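Local atomic coordinates of uncharacterized protein Q99UF4 (PDB entry 3B2N), a protein that probably acts as the receiver domain of a LuxR-family, DNA-binding response regulator that controls transcription in Staphylococcus aureus. Residues D40-I45 with A69-K74; T63-L68 with P89-K94. All coordinates share one frame; numbering follows the deposited sequence.

In the fold
Both contacts use helix 64-73 of the CheY-like receiver domain, a parallel five-stranded sheet wrapped in helices. Contact 1 joins the second half of this helix to helix 38-48 and is mostly buried: thioether and aliphatic groups below, a glutamate-lysine pair on the side away from the sheet. Contact 2 joins the first turn of the same helix to helix 89-97, and is smaller and partly open, with one buried leucine meeting a tyrosine edge and the aliphatic part of an exposed lysine. Neither has a hydrogen bond across it. They meet at V67, which faces helix 38-48 and whose CG1 lies 3.8 Å from I45 CD1.

Contact 1: residues D40-I45 with A69-K74; sequences DAMKLI and AEIRKK
M42, on helix 38-48, reaches across to E70 and I71 of helix 64-73 in the CheY-like receiver fold, where two neighbouring helices lie side by side over a parallel sheet. The short axes run broadly the same way, 31° apart, and stay 11.5 Å from each other at closest approach, a spacing bridged by side chains alone. M42 has the most surface buried. Its CG stands anti to the backbone N (chi1 -166°), which carries the chain out toward the other helix; bends at chi2 and chi3 then turn the methyl along the helices, toward I71. The side chain runs obliquely across that of E70, whose two carboxylate oxygens are nearly equidistant from M42 CG, with OE1 at 3.6 Å. The sulfur lies beside the same glutamate, M42 SD being 3.9 Å from E70 CB, while the terminal methyl passes on to I71, M42 CE lying 4.1 Å from I71 CG1. Thus one thioether chain covers both the stem of an acid and the flank of a branched aliphatic residue. Deeper, I45 and I71 meet by their end methyls, the two side chains at about a right angle. Both also rest on V53 of strand 52-55, and I45 touches I7 of strand 4-9, so the two isoleucines fill the layer between the helix pair and the sheet. E70 is extended beyond CG and lays its carboxylate beside M42 CG, on the side of the contact away from the sheet. There the exposed K74 makes salt bridges to E70 and to E46 in the last turn of helix 38-48, which would be expected to offset the negative charge beside M42. The salt bridge from K74 NZ to E70 OE2 measures 2.6 Å.

Contact 2: residues T63-L68 with P89-K94; sequences TGLEVL and PGYFEK
L65 enters the space between helix 64-73 and helix 89-97 and meets Y91 and K94 there, its CA facing that of K94 at 7.2 Å. The leucine CB points toward the partner helix, and CG lies anti to its own carbonyl carbon (chi1 -65°), which carries the forked end to the partner helix. CD1 does most of the touching. It sits 3.8 Å from K94 CB and close to K94 CD as well, lodged against the aliphatic stem of the lysine, and roughly at right angles to the direction of K94 CB it reaches Y91, with L65 CD1 3.9 Å from Y91 CD1. This methyl comes to the edge of the phenol, near the ring plane, rather than over a face. CD2 turns to the backbone of the partner helix instead: it is 4.0 Å from K94 C and slightly farther from the carbonyl oxygen of Y91. Against both Y91 and K94 the leucine side chain runs at about a right angle. CB and CD of the exposed K94 cover the leucine methyl on its more open side. L65 also touches I82 of strand 79-84, and Y91 also packs on I57 and meets the ring of F86. The start of helix 64-73 is fixed by a capping box. T63 OG1, at the N-cap, accepts from E66 N at 3.0 Å in a nearly straight bond (173°), and E66 OE1 returns the grip, taking T63 N at 2.9 Å through its anti lone pair. With a buried leucine in the first turn of a box-capped helix, two neighbouring helices on one face of the parallel sheet here pack side by side, the β-α arrangement of the CheY-like receiver fold.

Contact 1: residues D40-I45 with A69-K74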
loop_
_atom_site.group_PDB
_atom_site.type_symbol
_atom_site.label_atom_id
_atom_site.label_comp_id
_atom_site.label_asym_id
_atom_site.label_seq_id
_atom_site.Cartn_x
_atom_site.Cartn_y
_atom_site.Cartn_z
ATOM N N ASP A 40 -5.578 -7.765 9.202
ATOM C CA ASP A 40 -6.793 -7.014 8.879
ATOM C C ASP A 40 -6.831 -6.591 7.402
ATOM O O ASP A 40 -7.792 -6.905 6.697
ATOM C CB ASP A 40 -6.906 -5.789 9.805
ATOM C CG ASP A 40 -8.273 -5.133 9.739
ATOM O OD1 ASP A 40 -9.220 -5.852 9.390
ATOM O OD2 ASP A 40 -8.404 -3.901 10.014
ATOM N N ALA A 41 -5.769 -5.912 6.940
ATOM C CA ALA A 41 -5.627 -5.525 5.533
ATOM C C ALA A 41 -5.838 -6.720 4.585
ATOM O O ALA A 41 -6.578 -6.612 3.626
ATOM C CB ALA A 41 -4.250 -4.887 5.271
ATOM N N MET A 42 -5.184 -7.844 4.847
ATOM C CA MET A 42 -5.279 -9.009 3.957
ATOM C C MET A 42 -6.723 -9.474 3.821
ATOM O O MET A 42 -7.159 -9.780 2.724
ATOM C CB MET A 42 -4.371 -10.150 4.439
ATOM C CG MET A 42 -4.095 -11.318 3.416
ATOM S SD MET A 42 -3.297 -10.797 1.852
ATOM C CE MET A 42 -4.605 -11.119 0.661
ATOM N N LYS A 43 -7.464 -9.481 4.943
ATOM C CA LYS A 43 -8.871 -9.833 4.933
ATOM C C LYS A 43 -9.705 -8.804 4.160
ATOM O O LYS A 43 -10.515 -9.174 3.322
ATOM C CB LYS A 43 -9.436 -10.039 6.362
ATOM C CG LYS A 43 -8.758 -11.110 7.272
ATOM C CD LYS A 43 -8.202 -12.379 6.569
ATOM C CE LYS A 43 -9.269 -13.292 5.893
ATOM N NZ LYS A 43 -9.880 -14.381 6.755
ATOM N N LEU A 44 -9.498 -7.520 4.432
ATOM C CA LEU A 44 -10.163 -6.447 3.678
ATOM C C LEU A 44 -9.878 -6.566 2.171
ATOM O O LEU A 44 -10.781 -6.476 1.352
ATOM C CB LEU A 44 -9.726 -5.075 4.203
ATOM C CG LEU A 44 -10.212 -4.779 5.616
ATOM C CD1 LEU A 44 -9.338 -3.757 6.307
ATOM C CD2 LEU A 44 -11.653 -4.319 5.567
ATOM N N ILE A 45 -8.623 -6.775 1.819
ATOM C CA ILE A 45 -8.235 -6.958 0.421
ATOM C C ILE A 45 -9.015 -8.098 -0.263
ATOM O O ILE A 45 -9.558 -7.918 -1.353
ATOM C CB ILE A 45 -6.691 -7.147 0.316
ATOM C CG1 ILE A 45 -5.965 -5.845 0.692
ATOM C CG2 ILE A 45 -6.230 -7.616 -1.078
ATOM C CD1 ILE A 45 -4.474 -6.057 1.012
ATOM N N ALA A 69 3.535 -10.635 -0.393
ATOM C CA ALA A 69 3.818 -12.017 -0.775
ATOM C C ALA A 69 2.541 -12.820 -0.965
ATOM O O ALA A 69 2.445 -13.615 -1.905
ATOM C CB ALA A 69 4.771 -12.719 0.218
ATOM N N GLU A 70 1.547 -12.607 -0.091
ATOM C CA GLU A 70 0.333 -13.429 -0.183
ATOM C C GLU A 70 -0.513 -13.048 -1.385
ATOM O O GLU A 70 -1.100 -13.916 -2.033
ATOM C CB GLU A 70 -0.518 -13.353 1.092
ATOM C CG GLU A 70 -1.522 -14.483 1.183
ATOM C CD GLU A 70 -2.319 -14.437 2.460
ATOM O OE1 GLU A 70 -1.745 -14.066 3.515
ATOM O OE2 GLU A 70 -3.526 -14.778 2.417
ATOM N N ILE A 71 -0.595 -11.748 -1.672
ATOM C CA ILE A 71 -1.318 -11.259 -2.873
ATOM C C ILE A 71 -0.699 -11.885 -4.135
ATOM O O ILE A 71 -1.424 -12.255 -5.100
ATOM C CB ILE A 71 -1.229 -9.711 -2.942
ATOM C CG1 ILE A 71 -2.026 -9.097 -1.807
ATOM C CG2 ILE A 71 -1.758 -9.122 -4.300
ATOM C CD1 ILE A 71 -1.731 -7.604 -1.630
ATOM N N ARG A 72 0.630 -12.012 -4.139
ATOM C CA ARG A 72 1.293 -12.577 -5.322
ATOM C C ARG A 72 1.106 -14.091 -5.390
ATOM O O ARG A 72 0.775 -14.591 -6.436
ATOM C CB ARG A 72 2.771 -12.197 -5.402
ATOM C CG ARG A 72 2.975 -10.697 -5.538
ATOM C CD ARG A 72 2.447 -10.101 -6.823
ATOM N NE ARG A 72 2.809 -8.688 -6.959
ATOM C CZ ARG A 72 1.941 -7.707 -7.197
ATOM N NH1 ARG A 72 2.376 -6.457 -7.288
ATOM N NH2 ARG A 72 0.639 -7.978 -7.358
ATOM N N LYS A 73 1.255 -14.799 -4.268
ATOM C CA LYS A 73 1.011 -16.247 -4.235
ATOM C C LYS A 73 -0.362 -16.553 -4.829
ATOM O O LYS A 73 -0.516 -17.512 -5.582
ATOM C CB LYS A 73 1.127 -16.825 -2.805
ATOM C CG LYS A 73 2.535 -16.706 -2.139
ATOM C CD LYS A 73 3.603 -17.741 -2.618
ATOM C CE LYS A 73 4.989 -17.484 -1.938
ATOM N NZ LYS A 73 6.162 -18.337 -2.407
ATOM N N LYS A 74 -1.346 -15.712 -4.534
ATOM C CA LYS A 74 -2.717 -15.962 -4.971
ATOM C C LYS A 74 -3.059 -15.349 -6.307
ATOM O O LYS A 74 -4.208 -15.417 -6.730
ATOM C CB LYS A 74 -3.714 -15.428 -3.955
ATOM C CG LYS A 74 -3.647 -16.076 -2.606
ATOM C CD LYS A 74 -4.734 -15.480 -1.759
ATOM C CE LYS A 74 -5.255 -16.477 -0.741
ATOM N NZ LYS A 74 -4.918 -16.006 0.627
#

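Contact 2: residues T63-L68 with P89-K94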
loop_
_atom_site.group_PDB
_atom_site.type_symbol
_atom_site.label_atom_id
_atom_site.label_comp_id
_atom_site.label_asym_id
_atom_site.label_seq_id
_atom_site.Cartn_x
_atom_site.Cartn_y
_atom_site.Cartn_z
ATOM N N THR A 63 3.262 -8.035 8.172
ATOM C CA THR A 63 3.983 -6.898 7.636
ATOM C C THR A 63 3.454 -6.697 6.244
ATOM O O THR A 63 2.801 -7.602 5.675
ATOM C CB THR A 63 5.503 -7.182 7.527
ATOM O OG1 THR A 63 5.716 -8.191 6.532
ATOM C CG2 THR A 63 6.122 -7.649 8.941
ATOM N N GLY A 64 3.720 -5.523 5.680
ATOM C CA GLY A 64 3.343 -5.224 4.296
ATOM C C GLY A 64 3.979 -6.182 3.298
ATOM O O GLY A 64 3.372 -6.532 2.254
ATOM N N LEU A 65 5.194 -6.628 3.618
ATOM C CA LEU A 65 5.907 -7.577 2.774
ATOM C C LEU A 65 5.266 -8.969 2.774
ATOM O O LEU A 65 5.194 -9.608 1.727
ATOM C CB LEU A 65 7.392 -7.651 3.177
ATOM C CG LEU A 65 8.318 -6.413 3.005
ATOM C CD1 LEU A 65 9.688 -6.605 3.752
ATOM C CD2 LEU A 65 8.540 -6.049 1.510
ATOM N N GLU A 66 4.832 -9.454 3.935
ATOM C CA GLU A 66 4.008 -10.674 3.996
ATOM C C GLU A 66 2.645 -10.531 3.267
ATOM O O GLU A 66 2.172 -11.455 2.635
ATOM C CB GLU A 66 3.782 -11.072 5.447
ATOM C CG GLU A 66 5.068 -11.456 6.142
ATOM C CD GLU A 66 4.929 -11.576 7.640
ATOM O OE1 GLU A 66 4.260 -10.743 8.311
ATOM O OE2 GLU A 66 5.532 -12.532 8.167
ATOM N N VAL A 67 2.003 -9.378 3.389
ATOM C CA VAL A 67 0.762 -9.130 2.647
ATOM C C VAL A 67 1.067 -9.146 1.122
ATOM O O VAL A 67 0.375 -9.796 0.361
ATOM C CB VAL A 67 0.109 -7.793 3.053
ATOM C CG1 VAL A 67 -1.104 -7.446 2.146
ATOM C CG2 VAL A 67 -0.339 -7.827 4.549
ATOM N N LEU A 68 2.103 -8.426 0.688
ATOM C CA LEU A 68 2.512 -8.445 -0.724
ATOM C C LEU A 68 2.769 -9.879 -1.177
ATOM O O LEU A 68 2.251 -10.311 -2.218
ATOM C CB LEU A 68 3.774 -7.575 -0.928
ATOM C CG LEU A 68 4.610 -7.806 -2.211
ATOM C CD1 LEU A 68 3.801 -7.403 -3.448
ATOM C CD2 LEU A 68 5.865 -6.972 -2.144
ATOM N N PRO A 89 18.624 -1.543 3.169
ATOM C CA PRO A 89 18.732 -2.271 1.890
ATOM C C PRO A 89 17.924 -3.587 1.850
ATOM O O PRO A 89 17.372 -3.936 0.799
ATOM C CB PRO A 89 20.242 -2.580 1.800
ATOM C CG PRO A 89 20.755 -2.492 3.249
ATOM C CD PRO A 89 19.957 -1.333 3.777
ATOM N N GLY A 90 17.866 -4.300 2.981
ATOM C CA GLY A 90 17.149 -5.570 3.082
ATOM C C GLY A 90 15.679 -5.477 2.694
ATOM O O GLY A 90 15.157 -6.369 2.011
ATOM N N TYR A 91 15.013 -4.395 3.112
ATOM C CA TYR A 91 13.581 -4.249 2.887
ATOM C C TYR A 91 13.242 -3.989 1.425
ATOM O O TYR A 91 12.238 -4.470 0.912
ATOM C CB TYR A 91 12.994 -3.131 3.746
ATOM C CG TYR A 91 12.987 -3.418 5.225
ATOM C CD1 TYR A 91 12.033 -4.258 5.788
ATOM C CD2 TYR A 91 13.937 -2.839 6.068
ATOM C CE1 TYR A 91 12.011 -4.526 7.157
ATOM C CE2 TYR A 91 13.934 -3.101 7.446
ATOM C CZ TYR A 91 12.958 -3.941 7.980
ATOM O OH TYR A 91 12.952 -4.184 9.337
ATOM N N PHE A 92 14.057 -3.185 0.764
ATOM C CA PHE A 92 13.801 -2.899 -0.608
ATOM C C PHE A 92 14.021 -4.171 -1.471
ATOM O O PHE A 92 13.269 -4.444 -2.400
ATOM C CB PHE A 92 14.723 -1.778 -1.078
ATOM C CG PHE A 92 14.553 -1.435 -2.521
ATOM C CD1 PHE A 92 13.332 -0.997 -3.003
ATOM C CD2 PHE A 92 15.597 -1.597 -3.412
ATOM C CE1 PHE A 92 13.148 -0.668 -4.343
ATOM C CE2 PHE A 92 15.422 -1.285 -4.766
ATOM C CZ PHE A 92 14.183 -0.805 -5.218
ATOM N N GLU A 93 15.057 -4.926 -1.160
ATOM C CA GLU A 93 15.301 -6.151 -1.893
ATOM C C GLU A 93 14.158 -7.148 -1.674
ATOM O O GLU A 93 13.789 -7.861 -2.611
ATOM C CB GLU A 93 16.649 -6.779 -1.476
ATOM C CG GLU A 93 17.816 -5.853 -1.648
ATOM C CD GLU A 93 19.058 -6.305 -0.870
ATOM O OE1 GLU A 93 19.947 -5.443 -0.655
ATOM O OE2 GLU A 93 19.174 -7.505 -0.484
ATOM N N LYS A 94 13.612 -7.220 -0.454
ATOM C CA LYS A 94 12.480 -8.139 -0.171
ATOM C C LYS A 94 11.216 -7.711 -0.956
ATOM O O LYS A 94 10.477 -8.534 -1.449
ATOM C CB LYS A 94 12.172 -8.242 1.334
ATOM C CG LYS A 94 12.749 -9.448 2.035
ATOM C CD LYS A 94 12.416 -9.407 3.517
ATOM C CE LYS A 94 13.666 -9.036 4.347
ATOM N NZ LYS A 94 13.404 -8.160 5.560
#